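Local coordinates for glutathione S-transferase family protein (Pseudomonas putida, PDB 3LXZ) that probably conjugates reduced glutathione to a wide range of hydrophobic electrophiles, as a member of the glutathione S-transferase superfamily, at residues 87-90 with 91-94; 107-110 with 111-115; 156-159 with 160-164. All coordinates share one frame; numbering follows the deposited sequence.

Contact 1. Residues 87-90 with 91-94; sequences QAKV and RELL
Lys89 and Glu92, three residues apart, form an intrahelical salt bridge near the start of helix 84-106, while Gln87 and Arg91, one turn apart, lie side by side, joined through a water. Lys89 NZ donates to Glu92 OE1 at 2.8 Å, on the syn lone pair. The lysine chain bends at chi2 and chi3, which folds its ammonium back toward the carboxylate; the glutamate, with CG anti to its own N (chi1 -176°), extends beside it. A water accepts weakly from Lys89 NZ and donates to Glu92 OE2 at 2.5 Å. Asn140 serves both charges, and Ser61 of the second subunit binds Glu92 OE2, so this largely buried pair is well satisfied. The amide of Gln87 stands 80° from the guanidinium of Arg91, and a second water donates to Gln87 OE1 and accepts from Arg91 NH2 at 3.0 Å, in the guanidinium plane. Arg91 NE forms a salt bridge with Asp68, and Gln87 NE2 a hydrogen bond to Pro81 O. Val90, short and branched, suits the side packed against helix 154-174. An i to i+3 salt bridge and a water-joined i to i+4 pair are thus set at the dimer interface of the helical GST C-terminal domain.

Contact 2. Residues 107-110 with 111-115; sequences TCYA and ESFFG
Cys108, at the N-cap, and Ser112, one turn in, are joined at the start of the short helix 109-114 of the all-helical GST C-terminal domain, and its inner side is the tighter one. Cys108 O receives the backbone Ser112 N at 3.1 Å, in the carbonyl plane, and Ser112 OG at 3.2 Å, from 38° above that plane. The hydroxyl reaches it from between the backbone N and carbonyl carbon of Ser112 (chi1 59°). A serine suits this buried site, since its hydroxyl spends itself on the preceding turn while its small bulk fits beside Val169 and Val173 of helix 154-174.

Next to it, the side chains of Tyr109 and Phe113 lie side by side, pointing the same way, but their ring planes meet at 56° in an oblique pair, with Tyr109 CD1 near the rim of the phenylalanine ring, 3.7 Å from Phe113 CE2. Tyr109 is the buried partner: it packs on Leu165, and its OH is hydrogen-bonded to Glu102, a fitting partner for its polar tip. Phe113, by contrast, is exposed to solvent.

Toward the C-terminal end the grip slackens. Phe114 N makes only weak bonds to Tyr109 O and Ala110 O, and Gly115, with positive phi, leaves the helix. On the outer side the partly exposed Glu111 extends to Lys123 and Val118 N. Phe114 remains partly covered by Phe212 and Ile216 of helix 198-218, and the edge of its ring meets the preceding turn, Phe114 CD2 lying 3.4 Å from Tyr109 O.

Contact 3. Residues 156-159 with 160-164; sequences DLMF and CFSVD
Val163 lies over one face of the Phe159 ring, its CB 4.2 Å above the plane and displaced toward the rim, while Cys160 N approaches the same ring obliquely. The two side chains cross at a slant, and Phe159 CD1 comes to 3.7 Å from Val163 CG2. The phenyl group is brought there by a first torsion that sets CG anti to the backbone N (chi1 172°) and beside the carbonyl carbon. The second ring, that of Phe161, has Cys160 SG 3.6 Å above one face, again toward the rim, and Leu157 O meets it obliquely. Compact Cys160 also tucks its sulfur back along the turn, SG being 3.6 Å from Asp156 O.

Ser162 binds the preceding turn: its OG donates to Met158 O at 2.8 Å and sits 3.5 Å from SE of Met158, a selenomethionine. This is a useful place for serine, because the backbone here is irregular: Ser162 N bonds Met158 O and Phe159 O only weakly, and the hydroxyl adds a firmer link. The helix recovers at Val163 N, which bonds Phe159 O at 3.0 Å. Were Phe159 replaced by an alanine, the face under Val163 would be lost, which is likely to open a gap there and leave Leu188 and Leu189 without their aromatic neighbour.

All eight touching residues are buried, as befits the central helix 154-174 of the GST C-terminal domain. Phe159 and Cys160 face helix 183-193, Met158 and Ser162 face helix 84-106, and Leu157, Met158, Phe161 and Ser162 reach helix 12-23 of the thioredoxin-like N-terminal domain.

Contacts 1 and 3 meet directly: Leu94 O lies 3.6 Å from Met158 CG where helices 84-106 and 154-174 pack together, although their centres are 14 Å apart. Contact 2 touches neither; its centre is 29 Å from that of contact 1, on the opposite side of the chain's centre, and its nearest atoms are about 5 Å from contact 3. Glu102 ties the latter two indirectly, since it bonds Tyr109 and packs on Ser162. All three approach the glutathione site, which is unoccupied in this chain: the side chains of Leu94 and Met158 are about 6 Å and about 4 Å from that of glutathione-binding Thr63, and the Tyr109 side chain is about 4 Å from that of Arg106, which also binds glutathione.

Contact 1. Residues 87-90 with 91-94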
ATOM      1  N   GLN A  87      -3.440  -0.023  17.013  1.00 15.89           N
ATOM      2  CA  GLN A  87      -2.993  -0.902  15.911  1.00 16.22           C
ATOM      3  C   GLN A  87      -3.221  -0.286  14.529  1.00 15.90           C
ATOM      4  O   GLN A  87      -2.339  -0.333  13.669  1.00 14.05           O
ATOM      5  CB  GLN A  87      -3.619  -2.285  16.003  1.00 16.89           C
ATOM      6  CG  GLN A  87      -3.353  -2.974  17.350  1.00 17.30           C
ATOM      7  CD  GLN A  87      -3.753  -4.430  17.328  1.00 21.19           C
ATOM      8  OE1 GLN A  87      -4.422  -4.889  16.397  1.00 22.32           O
ATOM      9  NE2 GLN A  87      -3.328  -5.175  18.339  1.00 17.76           N
ATOM     10  N   ALA A  88      -4.407   0.296  14.319  1.00 15.48           N
ATOM     11  CA  ALA A  88      -4.697   0.931  13.040  1.00 16.21           C
ATOM     12  C   ALA A  88      -3.803   2.139  12.820  1.00 16.40           C
ATOM     13  O   ALA A  88      -3.353   2.367  11.692  1.00 15.15           O
ATOM     14  CB  ALA A  88      -6.200   1.312  12.935  1.00 16.17           C
ATOM     15  N   LYS A  89      -3.465   2.867  13.890  1.00 16.39           N
ATOM     16  CA  LYS A  89      -2.548   4.006  13.767  1.00 16.79           C
ATOM     17  C   LYS A  89      -1.141   3.559  13.365  1.00 16.18           C
ATOM     18  O   LYS A  89      -0.517   4.207  12.527  1.00 16.10           O
ATOM     19  CB  LYS A  89      -2.502   4.844  15.059  1.00 17.83           C
ATOM     20  CG  LYS A  89      -3.718   5.741  15.237  1.00 21.05           C
ATOM     21  CD  LYS A  89      -3.847   6.796  14.101  1.00 25.77           C
ATOM     22  CE  LYS A  89      -2.705   7.767  14.092  1.00 27.16           C
ATOM     23  NZ  LYS A  89      -3.062   9.006  13.308  1.00 27.35           N
ATOM     24  N   VAL A  90      -0.673   2.438  13.907  1.00 15.14           N
ATOM     25  CA  VAL A  90       0.616   1.851  13.446  1.00 15.08           C
ATOM     26  C   VAL A  90       0.524   1.535  11.965  1.00 15.00           C
ATOM     27  O   VAL A  90       1.426   1.876  11.170  1.00 14.35           O
ATOM     28  CB  VAL A  90       0.955   0.573  14.180  1.00 14.69           C
ATOM     29  CG1 VAL A  90       2.136  -0.172  13.494  1.00 15.45           C
ATOM     30  CG2 VAL A  90       1.324   0.905  15.624  1.00 17.83           C
ATOM     31  N   ARG A  91      -0.566   0.868  11.584  1.00 14.05           N
ATOM     32  CA  ARG A  91      -0.741   0.486  10.176  1.00 15.23           C
ATOM     33  C   ARG A  91      -0.884   1.661   9.220  1.00 15.34           C
ATOM     34  O   ARG A  91      -0.378   1.603   8.089  1.00 14.72           O
ATOM     35  CB  ARG A  91      -1.884  -0.498  10.027  1.00 15.64           C
ATOM     36  CG  ARG A  91      -1.512  -1.851  10.648  1.00 16.11           C
ATOM     37  CD  ARG A  91      -2.690  -2.780  10.803  1.00 18.84           C
ATOM     38  NE  ARG A  91      -2.243  -4.092  11.228  1.00 17.41           N
ATOM     39  CZ  ARG A  91      -2.729  -4.769  12.271  1.00 17.42           C
ATOM     40  NH1 ARG A  91      -3.706  -4.279  13.012  1.00 18.52           N
ATOM     41  NH2 ARG A  91      -2.221  -5.954  12.567  1.00 21.47           N
ATOM     42  N   GLU A  92      -1.590   2.706   9.655  1.00 14.96           N
ATOM     43  CA  GLU A  92      -1.636   3.990   8.905  1.00 14.94           C
ATOM     44  C   GLU A  92      -0.230   4.581   8.682  1.00 15.17           C
ATOM     45  O   GLU A  92       0.164   4.915   7.554  1.00 14.10           O
ATOM     46  CB  GLU A  92      -2.563   4.993   9.592  1.00 15.52           C
ATOM     47  CG  GLU A  92      -2.741   6.308   8.849  1.00 16.11           C
ATOM     48  CD  GLU A  92      -3.308   7.399   9.750  1.00 21.46           C
ATOM     49  OE1 GLU A  92      -2.865   7.514  10.930  1.00 22.42           O
ATOM     50  OE2 GLU A  92      -4.201   8.153   9.281  1.00 21.46           O
ATOM     51  N   LEU A  93       0.538   4.716   9.757  1.00 13.92           N
ATOM     52  CA  LEU A  93       1.916   5.166   9.616  1.00 15.06           C
ATOM     53  C   LEU A  93       2.811   4.275   8.729  1.00 14.14           C
ATOM     54  O   LEU A  93       3.568   4.784   7.868  1.00 14.10           O
ATOM     55  CB  LEU A  93       2.539   5.335  11.025  1.00 15.28           C
ATOM     56  CG  LEU A  93       2.003   6.582  11.753  1.00 18.04           C
ATOM     57  CD1 LEU A  93       2.240   6.477  13.279  1.00 16.49           C
ATOM     58  CD2 LEU A  93       2.612   7.887  11.237  1.00 17.06           C
ATOM     59  N   LEU A  94       2.732   2.957   8.917  1.00 13.86           N
ATOM     60  CA  LEU A  94       3.473   2.036   8.054  1.00 14.38           C
ATOM     61  C   LEU A  94       3.103   2.248   6.569  1.00 14.88           C
ATOM     62  O   LEU A  94       3.987   2.341   5.703  1.00 15.52           O
ATOM     63  CB  LEU A  94       3.224   0.576   8.450  1.00 14.39           C
ATOM     64  CG  LEU A  94       4.059  -0.501   7.717  1.00 16.70           C
ATOM     65  CD1 LEU A  94       4.082  -1.717   8.616  1.00 16.12           C
ATOM     66  CD2 LEU A  94       3.441  -0.927   6.342  1.00 16.01           C
TER
HETATM   67  O   HOH W   1      -3.995  -6.956  14.808  1.00 24.13           O
HETATM   68  O   HOH W   2      -4.962   9.967  10.870  1.00 24.89           O

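Contact 2. Residues 107-110 with 111-115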
ATOM      1  N   THR A 107      11.759   5.073  -7.187  1.00 19.50           N
ATOM      2  CA  THR A 107      11.780   5.528  -8.591  1.00 19.83           C
ATOM      3  C   THR A 107      13.150   6.078  -8.961  1.00 21.09           C
ATOM      4  O   THR A 107      13.479   6.187 -10.159  1.00 21.57           O
ATOM      5  CB  THR A 107      10.672   6.561  -8.949  1.00 20.93           C
ATOM      6  OG1 THR A 107      10.905   7.819  -8.282  1.00 18.68           O
ATOM      7  CG2 THR A 107       9.253   6.008  -8.662  1.00 19.65           C
ATOM      8  N   CYS A 108      13.941   6.424  -7.941  1.00 20.70           N
ATOM      9  CA  CYS A 108      15.252   6.969  -8.179  1.00 21.69           C
ATOM     10  C   CYS A 108      16.391   6.050  -7.785  1.00 21.91           C
ATOM     11  O   CYS A 108      17.533   6.491  -7.814  1.00 22.51           O
ATOM     12  CB  CYS A 108      15.412   8.305  -7.464  1.00 21.94           C
ATOM     13  SG  CYS A 108      14.337   9.595  -8.115  1.00 23.27           S
ATOM     14  N   TYR A 109      16.108   4.793  -7.410  1.00 21.77           N
ATOM     15  CA  TYR A 109      17.198   3.878  -7.006  1.00 21.83           C
ATOM     16  C   TYR A 109      18.134   3.558  -8.177  1.00 23.10           C
ATOM     17  O   TYR A 109      19.329   3.315  -7.971  1.00 23.58           O
ATOM     18  CB  TYR A 109      16.695   2.560  -6.390  1.00 21.87           C
ATOM     19  CG  TYR A 109      15.981   2.656  -5.037  1.00 21.06           C
ATOM     20  CD1 TYR A 109      16.027   3.810  -4.249  1.00 18.50           C
ATOM     21  CD2 TYR A 109      15.288   1.552  -4.544  1.00 20.13           C
ATOM     22  CE1 TYR A 109      15.353   3.864  -3.015  1.00 20.26           C
ATOM     23  CE2 TYR A 109      14.633   1.583  -3.305  1.00 22.76           C
ATOM     24  CZ  TYR A 109      14.665   2.739  -2.541  1.00 20.48           C
ATOM     25  OH  TYR A 109      13.976   2.753  -1.340  1.00 19.90           O
ATOM     26  N   ALA A 110      17.592   3.585  -9.401  1.00 23.49           N
ATOM     27  CA  ALA A 110      18.425   3.409 -10.587  1.00 24.89           C
ATOM     28  C   ALA A 110      19.619   4.359 -10.560  1.00 25.18           C
ATOM     29  O   ALA A 110      20.738   3.938 -10.816  1.00 26.06           O
ATOM     30  CB  ALA A 110      17.613   3.579 -11.859  1.00 24.26           C
ATOM     31  N   GLU A 111      19.386   5.625 -10.234  1.00 27.08           N
ATOM     32  CA  GLU A 111      20.441   6.631 -10.230  1.00 28.38           C
ATOM     33  C   GLU A 111      21.286   6.584  -8.960  1.00 29.56           C
ATOM     34  O   GLU A 111      22.523   6.620  -9.025  1.00 29.78           O
ATOM     35  CB  GLU A 111      19.869   8.027 -10.428  1.00 28.16           C
ATOM     36  CG  GLU A 111      20.950   9.092 -10.586  1.00 30.40           C
ATOM     37  CD  GLU A 111      20.413  10.426 -11.055  1.00 32.51           C
ATOM     38  OE1 GLU A 111      20.964  11.453 -10.622  1.00 33.25           O
ATOM     39  OE2 GLU A 111      19.446  10.458 -11.852  1.00 35.36           O
ATOM     40  N   SER A 112      20.630   6.488  -7.808  1.00 30.09           N
ATOM     41  CA  SER A 112      21.335   6.613  -6.536  1.00 31.34           C
ATOM     42  C   SER A 112      22.215   5.406  -6.225  1.00 32.60           C
ATOM     43  O   SER A 112      23.268   5.541  -5.579  1.00 32.68           O
ATOM     44  CB  SER A 112      20.341   6.846  -5.412  1.00 30.92           C
ATOM     45  OG  SER A 112      19.438   5.763  -5.353  1.00 30.43           O
ATOM     46  N   PHE A 113      21.790   4.230  -6.677  1.00 34.22           N
ATOM     47  CA  PHE A 113      22.540   3.024  -6.385  1.00 36.45           C
ATOM     48  C   PHE A 113      23.194   2.342  -7.571  1.00 37.00           C
ATOM     49  O   PHE A 113      24.247   1.742  -7.405  1.00 37.05           O
ATOM     50  CB  PHE A 113      21.736   2.074  -5.492  1.00 36.76           C
ATOM     51  CG  PHE A 113      21.236   2.749  -4.227  1.00 40.30           C
ATOM     52  CD1 PHE A 113      22.138   3.348  -3.333  1.00 42.35           C
ATOM     53  CD2 PHE A 113      19.867   2.842  -3.953  1.00 42.15           C
ATOM     54  CE1 PHE A 113      21.684   4.005  -2.163  1.00 43.19           C
ATOM     55  CE2 PHE A 113      19.404   3.494  -2.795  1.00 43.12           C
ATOM     56  CZ  PHE A 113      20.321   4.077  -1.898  1.00 44.14           C
ATOM     57  N   PHE A 114      22.609   2.453  -8.759  1.00 37.58           N
ATOM     58  CA  PHE A 114      23.187   1.800  -9.940  1.00 38.51           C
ATOM     59  C   PHE A 114      23.874   2.781 -10.906  1.00 38.87           C
ATOM     60  O   PHE A 114      24.270   2.389 -12.000  1.00 39.41           O
ATOM     61  CB  PHE A 114      22.136   0.960 -10.678  1.00 38.45           C
ATOM     62  CG  PHE A 114      21.471  -0.087  -9.820  1.00 39.18           C
ATOM     63  CD1 PHE A 114      21.959  -1.392  -9.789  1.00 40.12           C
ATOM     64  CD2 PHE A 114      20.352   0.226  -9.046  1.00 40.32           C
ATOM     65  CE1 PHE A 114      21.355  -2.371  -9.001  1.00 40.16           C
ATOM     66  CE2 PHE A 114      19.732  -0.748  -8.250  1.00 41.46           C
ATOM     67  CZ  PHE A 114      20.240  -2.059  -8.233  1.00 41.87           C
ATOM     68  N   GLY A 115      24.018   4.038 -10.493  1.00 39.15           N
ATOM     69  CA  GLY A 115      24.671   5.081 -11.304  1.00 40.06           C
ATOM     70  C   GLY A 115      24.098   5.363 -12.695  1.00 40.89           C
ATOM     71  O   GLY A 115      24.788   5.968 -13.534  1.00 40.86           O
TER

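Contact 3. Residues 156-159 with 160-164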
ATOM      1  N   ASP A 156       8.051   1.039  12.779  1.00 16.34           N
ATOM      2  CA  ASP A 156       9.481   1.359  12.909  1.00 16.55           C
ATOM      3  C   ASP A 156      10.357   0.559  11.968  1.00 16.55           C
ATOM      4  O   ASP A 156      11.428   1.017  11.609  1.00 16.89           O
ATOM      5  CB  ASP A 156       9.934   1.152  14.351  1.00 16.98           C
ATOM      6  CG  ASP A 156       9.239   2.087  15.284  1.00 16.32           C
ATOM      7  OD1 ASP A 156       9.497   3.326  15.156  1.00 16.03           O
ATOM      8  OD2 ASP A 156       8.426   1.617  16.103  1.00 17.24           O
ATOM      9  N   LEU A 157       9.921  -0.667  11.633  1.00 15.91           N
ATOM     10  CA  LEU A 157      10.591  -1.479  10.639  1.00 16.53           C
ATOM     11  C   LEU A 157      10.508  -0.836   9.252  1.00 16.16           C
ATOM     12  O   LEU A 157      11.524  -0.707   8.562  1.00 16.49           O
ATOM     13  CB  LEU A 157      10.055  -2.924  10.638  1.00 16.77           C
ATOM     14  CG  LEU A 157       9.893  -3.606  12.021  1.00 17.64           C
ATOM     15  CD1 LEU A 157       9.319  -5.041  11.892  1.00 16.98           C
ATOM     16  CD2 LEU A 157      11.210  -3.583  12.813  1.00 19.88           C
HETATM   17  N   MSE A 158       9.313  -0.417   8.830  1.00 16.00           N
HETATM   18  CA  MSE A 158       9.204   0.273   7.539  1.00 16.32           C
HETATM   19  C   MSE A 158       9.991   1.590   7.571  1.00 15.73           C
HETATM   20  O   MSE A 158      10.651   1.949   6.591  1.00 15.94           O
HETATM   21  CB  MSE A 158       7.717   0.522   7.233  1.00 15.43           C
HETATM   22  CG  MSE A 158       7.403   1.275   5.965  1.00 19.36           C
HETATM   23 SE   MSE A 158       7.756   0.294   4.328  1.00 18.01          SE
HETATM   24  CE  MSE A 158       6.675  -1.330   4.512  1.00 18.81           C
ATOM     25  N   PHE A 159       9.928   2.313   8.679  1.00 15.39           N
ATOM     26  CA  PHE A 159      10.735   3.539   8.833  1.00 16.02           C
ATOM     27  C   PHE A 159      12.240   3.287   8.669  1.00 16.37           C
ATOM     28  O   PHE A 159      12.904   3.940   7.904  1.00 15.33           O
ATOM     29  CB  PHE A 159      10.478   4.150  10.207  1.00 15.77           C
ATOM     30  CG  PHE A 159      11.399   5.315  10.552  1.00 15.56           C
ATOM     31  CD1 PHE A 159      11.012   6.624  10.258  1.00 15.99           C
ATOM     32  CD2 PHE A 159      12.628   5.097  11.173  1.00 15.83           C
ATOM     33  CE1 PHE A 159      11.842   7.713  10.560  1.00 16.22           C
ATOM     34  CE2 PHE A 159      13.462   6.185  11.511  1.00 15.55           C
ATOM     35  CZ  PHE A 159      13.081   7.479  11.177  1.00 13.55           C
ATOM     36  N   CYS A 160      12.786   2.324   9.397  1.00 17.64           N
ATOM     37  CA  CYS A 160      14.228   2.298   9.477  1.00 19.57           C
ATOM     38  C   CYS A 160      14.880   1.762   8.197  1.00 18.90           C
ATOM     39  O   CYS A 160      16.018   2.081   7.915  1.00 19.50           O
ATOM     40  CB  CYS A 160      14.698   1.610  10.751  1.00 19.70           C
ATOM     41  SG  CYS A 160      14.645  -0.114  10.615  1.00 29.13           S
ATOM     42  N   PHE A 161      14.133   0.991   7.391  1.00 17.83           N
ATOM     43  CA  PHE A 161      14.649   0.504   6.122  1.00 17.51           C
ATOM     44  C   PHE A 161      14.089   1.218   4.893  1.00 17.72           C
ATOM     45  O   PHE A 161      14.441   0.839   3.760  1.00 18.29           O
ATOM     46  CB  PHE A 161      14.418  -1.021   5.992  1.00 18.18           C
ATOM     47  CG  PHE A 161      15.179  -1.840   6.992  1.00 16.83           C
ATOM     48  CD1 PHE A 161      16.574  -1.930   6.933  1.00 20.42           C
ATOM     49  CD2 PHE A 161      14.503  -2.593   7.958  1.00 16.86           C
ATOM     50  CE1 PHE A 161      17.262  -2.735   7.854  1.00 18.46           C
ATOM     51  CE2 PHE A 161      15.195  -3.402   8.869  1.00 17.54           C
ATOM     52  CZ  PHE A 161      16.559  -3.455   8.830  1.00 17.22           C
ATOM     53  N   SER A 162      13.267   2.253   5.087  1.00 15.81           N
ATOM     54  CA  SER A 162      12.890   3.140   3.973  1.00 16.79           C
ATOM     55  C   SER A 162      13.604   4.503   4.050  1.00 17.05           C
ATOM     56  O   SER A 162      14.099   5.044   3.038  1.00 18.83           O
ATOM     57  CB  SER A 162      11.375   3.406   4.008  1.00 15.10           C
ATOM     58  OG  SER A 162      10.653   2.206   3.819  1.00 17.86           O
ATOM     59  N   VAL A 163      13.614   5.078   5.234  1.00 17.55           N
ATOM     60  CA  VAL A 163      14.064   6.472   5.413  1.00 18.87           C
ATOM     61  C   VAL A 163      15.579   6.612   5.153  1.00 19.70           C
ATOM     62  O   VAL A 163      16.016   7.635   4.599  1.00 20.02           O
ATOM     63  CB  VAL A 163      13.625   7.061   6.779  1.00 19.72           C
ATOM     64  CG1 VAL A 163      14.258   8.413   7.018  1.00 20.54           C
ATOM     65  CG2 VAL A 163      12.068   7.239   6.818  1.00 18.01           C
ATOM     66  N   ASP A 164      16.357   5.581   5.494  1.00 19.90           N
ATOM     67  CA  ASP A 164      17.797   5.527   5.110  1.00 21.03           C
ATOM     68  C   ASP A 164      17.995   5.608   3.594  1.00 21.07           C
ATOM     69  O   ASP A 164      18.784   6.428   3.097  1.00 21.16           O
ATOM     70  CB  ASP A 164      18.499   4.269   5.668  1.00 22.61           C
ATOM     71  CG  ASP A 164      17.886   2.944   5.147  1.00 23.94           C
ATOM     72  OD1 ASP A 164      16.677   2.920   4.811  1.00 22.90           O
ATOM     73  OD2 ASP A 164      18.628   1.930   5.067  1.00 26.64           O
TER